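Local coordinates for coenzyme F420-dependent N(5),N(10)-methenyltetrahydromethanopterin reductase-related protein (Desulfurobacterium thermolithotrophum DSM 11699, PDB 6HUY) that binds the iron-guanylyl pyridinol cofactor of [Fe]-hydrogenase and methenyltetrahydrofolate, and is probably an Hmd paralogue whose catalytic role is uncertain, at residues Met119-Leu124 against Phe142-Pro147. Residues are numbered along the deposited sequence; the frame is centred on the assembly and turned at random.
With FE9 (iron-guanylyl pyridinol cofactor), chain E.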
loop_
_atom_site.group_PDB
_atom_site.type_symbol
_atom_site.label_atom_id
_atom_site.label_comp_id
_atom_site.label_asym_id
_atom_site.label_seq_id
_atom_site.Cartn_x
_atom_site.Cartn_y
_atom_site.Cartn_z
ATOM N N MET A 119 4.284 20.014 3.662
ATOM C CA MET A 119 4.449 20.064 2.215
ATOM C C MET A 119 5.483 19.038 1.773
ATOM O O MET A 119 6.619 19.057 2.251
ATOM C CB MET A 119 4.871 21.480 1.779
ATOM C CG MET A 119 5.210 21.653 0.312
ATOM S SD MET A 119 3.775 21.675 -0.761
ATOM C CE MET A 119 3.279 19.988 -0.841
ATOM N N SER A 120 5.110 18.175 0.832
ATOM C CA SER A 120 6.099 17.303 0.214
ATOM C C SER A 120 7.080 18.135 -0.601
ATOM O O SER A 120 6.669 19.015 -1.369
ATOM C CB SER A 120 5.425 16.275 -0.685
ATOM O OG SER A 120 6.354 15.818 -1.653
ATOM N N ILE A 121 8.379 17.851 -0.447
ATOM C CA ILE A 121 9.368 18.653 -1.149
ATOM C C ILE A 121 9.267 18.450 -2.653
ATOM O O ILE A 121 9.560 19.369 -3.430
ATOM C CB ILE A 121 10.785 18.322 -0.659
ATOM C CG1 ILE A 121 11.803 19.299 -1.253
ATOM C CG2 ILE A 121 11.173 16.898 -1.030
ATOM C CD1 ILE A 121 11.572 20.744 -0.876
ATOM N N LEU A 122 8.866 17.258 -3.099
ATOM C CA LEU A 122 8.709 17.020 -4.533
ATOM C C LEU A 122 7.542 17.816 -5.097
ATOM O O LEU A 122 7.605 18.308 -6.229
ATOM C CB LEU A 122 8.528 15.529 -4.810
ATOM C CG LEU A 122 9.753 14.629 -4.633
ATOM C CD1 LEU A 122 9.394 13.181 -4.943
ATOM C CD2 LEU A 122 10.891 15.081 -5.522
ATOM N N VAL A 123 6.466 17.946 -4.322
ATOM C CA VAL A 123 5.333 18.759 -4.749
ATOM C C VAL A 123 5.733 20.221 -4.866
ATOM O O VAL A 123 5.340 20.905 -5.816
ATOM C CB VAL A 123 4.161 18.575 -3.778
ATOM C CG1 VAL A 123 3.044 19.584 -4.068
ATOM C CG2 VAL A 123 3.654 17.150 -3.862
ATOM N N LEU A 124 6.499 20.729 -3.898
ATOM C CA LEU A 124 6.956 22.115 -3.969
ATOM C C LEU A 124 7.915 22.323 -5.138
ATOM O O LEU A 124 7.801 23.304 -5.880
ATOM C CB LEU A 124 7.631 22.514 -2.665
ATOM C CG LEU A 124 8.211 23.938 -2.658
ATOM C CD1 LEU A 124 7.106 24.960 -2.764
ATOM C CD2 LEU A 124 9.041 24.193 -1.405
ATOM N N PHE A 142 16.490 21.795 -2.943
ATOM C CA PHE A 142 15.181 21.456 -2.396
ATOM C C PHE A 142 15.328 20.164 -1.609
ATOM O O PHE A 142 15.678 19.130 -2.184
ATOM C CB PHE A 142 14.126 21.314 -3.512
ATOM C CG PHE A 142 13.753 22.631 -4.150
ATOM C CD1 PHE A 142 14.469 23.128 -5.233
ATOM C CD2 PHE A 142 12.718 23.398 -3.633
ATOM C CE1 PHE A 142 14.145 24.354 -5.795
ATOM C CE2 PHE A 142 12.391 24.624 -4.198
ATOM C CZ PHE A 142 13.107 25.099 -5.278
ATOM N N SER A 143 15.087 20.235 -0.296
ATOM C CA SER A 143 15.152 19.077 0.587
ATOM C C SER A 143 14.179 19.262 1.755
ATOM O O SER A 143 13.163 19.948 1.607
ATOM C CB SER A 143 16.585 18.869 1.082
ATOM O OG SER A 143 16.709 17.671 1.832
ATOM N N THR A 144 14.448 18.655 2.912
ATOM C CA THR A 144 13.525 18.737 4.041
ATOM C C THR A 144 14.306 18.779 5.335
ATOM O O THR A 144 15.381 18.193 5.451
ATOM C CB THR A 144 12.536 17.538 4.145
ATOM O OG1 THR A 144 13.269 16.316 4.336
ATOM C CG2 THR A 144 11.669 17.398 2.914
ATOM N N MET A 145 13.714 19.455 6.318
ATOM C CA MET A 145 14.131 19.351 7.718
ATOM C C MET A 145 12.907 18.883 8.504
ATOM O O MET A 145 12.433 19.563 9.414
ATOM C CB MET A 145 14.680 20.677 8.239
ATOM C CG MET A 145 16.071 21.003 7.763
ATOM S SD MET A 145 17.292 19.849 8.400
ATOM C CE MET A 145 17.558 20.472 10.046
ATOM N N HIS A 146 12.364 17.747 8.091
ATOM C CA HIS A 146 11.121 17.207 8.625
ATOM C C HIS A 146 11.355 16.652 10.026
ATOM O O HIS A 146 12.096 15.672 10.167
ATOM C CB HIS A 146 10.602 16.118 7.685
ATOM C CG HIS A 146 9.180 15.728 7.930
ATOM N ND1 HIS A 146 8.659 15.569 9.196
ATOM C CD2 HIS A 146 8.173 15.454 7.070
ATOM C CE1 HIS A 146 7.389 15.220 9.102
ATOM N NE2 HIS A 146 7.070 15.141 7.823
ATOM N N PRO A 147 10.777 17.238 11.082
ATOM C CA PRO A 147 11.073 16.764 12.440
ATOM C C PRO A 147 10.430 15.434 12.794
ATOM O O PRO A 147 10.818 14.842 13.808
ATOM C CB PRO A 147 10.521 17.885 13.327
ATOM C CG PRO A 147 9.391 18.454 12.522
ATOM C CD PRO A 147 9.851 18.379 11.090
HETATM O O2 FE9 E . 1.608 19.918 13.109
HETATM FE FE FE9 E . 4.345 18.957 11.947
HETATM C C1F FE9 E . 5.148 19.484 13.486
HETATM O O1F FE9 E . 5.578 19.883 14.436
HETATM C C2F FE9 E . 5.351 17.450 12.026
HETATM O O2F FE9 E . 5.990 16.516 12.174
HETATM C C8 FE9 E . 5.643 19.838 10.911
HETATM O O18 FE9 E . 6.708 19.321 10.611
HETATM C C7 FE9 E . 5.343 21.239 10.437
HETATM C C6 FE9 E . 3.991 21.583 11.044
HETATM N N1 FE9 E . 3.353 20.629 11.863
HETATM C C5 FE9 E . 3.366 22.912 10.823
HETATM C C5M FE9 E . 4.057 23.959 9.978
HETATM C C4 FE9 E . 2.050 23.183 11.443
HETATM C C3 FE9 E . 1.403 22.127 12.251
HETATM C C3M FE9 E . 0.066 22.414 12.884
HETATM C C2 FE9 E . 2.148 20.884 12.542
HETATM O O3P FE9 E . 1.422 24.381 11.254
HETATM P P1 FE9 E . 1.465 25.585 12.324
HETATM O O1P FE9 E . 1.810 25.059 13.656
HETATM O O2P FE9 E . 0.034 26.301 12.296
HETATM O "O5'" FE9 E . 2.589 26.589 11.779
HETATM C "C5'" FE9 E . 2.372 27.353 10.602
HETATM C "C4'" FE9 E . 3.029 28.699 10.838
HETATM O "O4'" FE9 E . 3.182 29.405 9.605
HETATM C "C1'" FE9 E . 2.974 30.781 9.883
HETATM C "C2'" FE9 E . 1.869 30.801 10.932
HETATM O "O2'" FE9 E . 1.917 32.011 11.698
HETATM C "C3'" FE9 E . 2.193 29.576 11.768
HETATM O "O3'" FE9 E . 2.971 29.925 12.915
HETATM N N9A FE9 E . 2.631 31.582 8.683
HETATM C C4A FE9 E . 3.522 32.247 7.953
HETATM N N3A FE9 E . 4.865 32.396 8.009
HETATM C C2A FE9 E . 5.512 33.156 7.094
HETATM N N2A FE9 E . 6.858 33.270 7.202
HETATM N N1A FE9 E . 4.882 33.803 6.091
HETATM C C6A FE9 E . 3.550 33.750 5.925
HETATM O O6A FE9 E . 2.982 34.349 4.979
HETATM C C5A FE9 E . 2.770 32.924 6.885
HETATM N N7A FE9 E . 1.474 32.605 7.071
HETATM C C8A FE9 E . 1.405 31.795 8.166
#
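Ile-121 sends CG1 out opposite its own backbone N (chi1 -172°), and Phe-142 turns its ring opposite its carbonyl carbon (chi1 -71°); these two rotations bring the isoleucine down on the strand while the phenylalanine ring extends toward Leu-124. The branch CG1-CD1 lies over the backbone between Phe-142 and Ser-143: Ile-121 CG1 is 3.6 Å from Phe-142 C, and Ile-121 CD1 is 3.1 Å from Ser-143 O, a close packing contact. The same CD1 stands 3.7 Å from Phe-142 CB and meets the phenylalanine ring at its edge, in plane, and not over a face. Leu-124, one helical turn on, adds a looser touch at that edge, with its CD2 4.4 Å from Phe-142 CD2. On the other flank the methyl of Thr-144 meets the isoleucine at its branch point, Thr-144 CG2 lying 3.8 Å from Ile-121 CB, while the hydroxyl OG1 is hydrogen-bonded to Leu-160 O of strand 158-163.

The helix begins at Ser-120, the N-cap residue, whose OG accepts two weak bonds, from Leu-122 N and, more nearly straight (165°), from Val-123 N. Through Ile-121 and Leu-124, helix 121-127 packs on strand 141-144, the outermost strand, within this chain, of the parallel Rossmann-type sheet, and both residues also reach the neighbouring strand 112-115. Beyond the strand's end the chain runs to the cofactor, where Pro-147 CD comes within 3.3 Å of the acyl oxygen FE9 O18 and His-146 CE1 within 3.6 Å of FE9 O2F, the oxygen of an iron-bound carbon monoxide; His-146 NE2 is hydrogen-bonded to Asp-204 OD1. With no hydrogen bond between the segments and every touching residue buried, their association rests on van der Waals packing of aliphatic branches against side chains and the strand's peptide backbone.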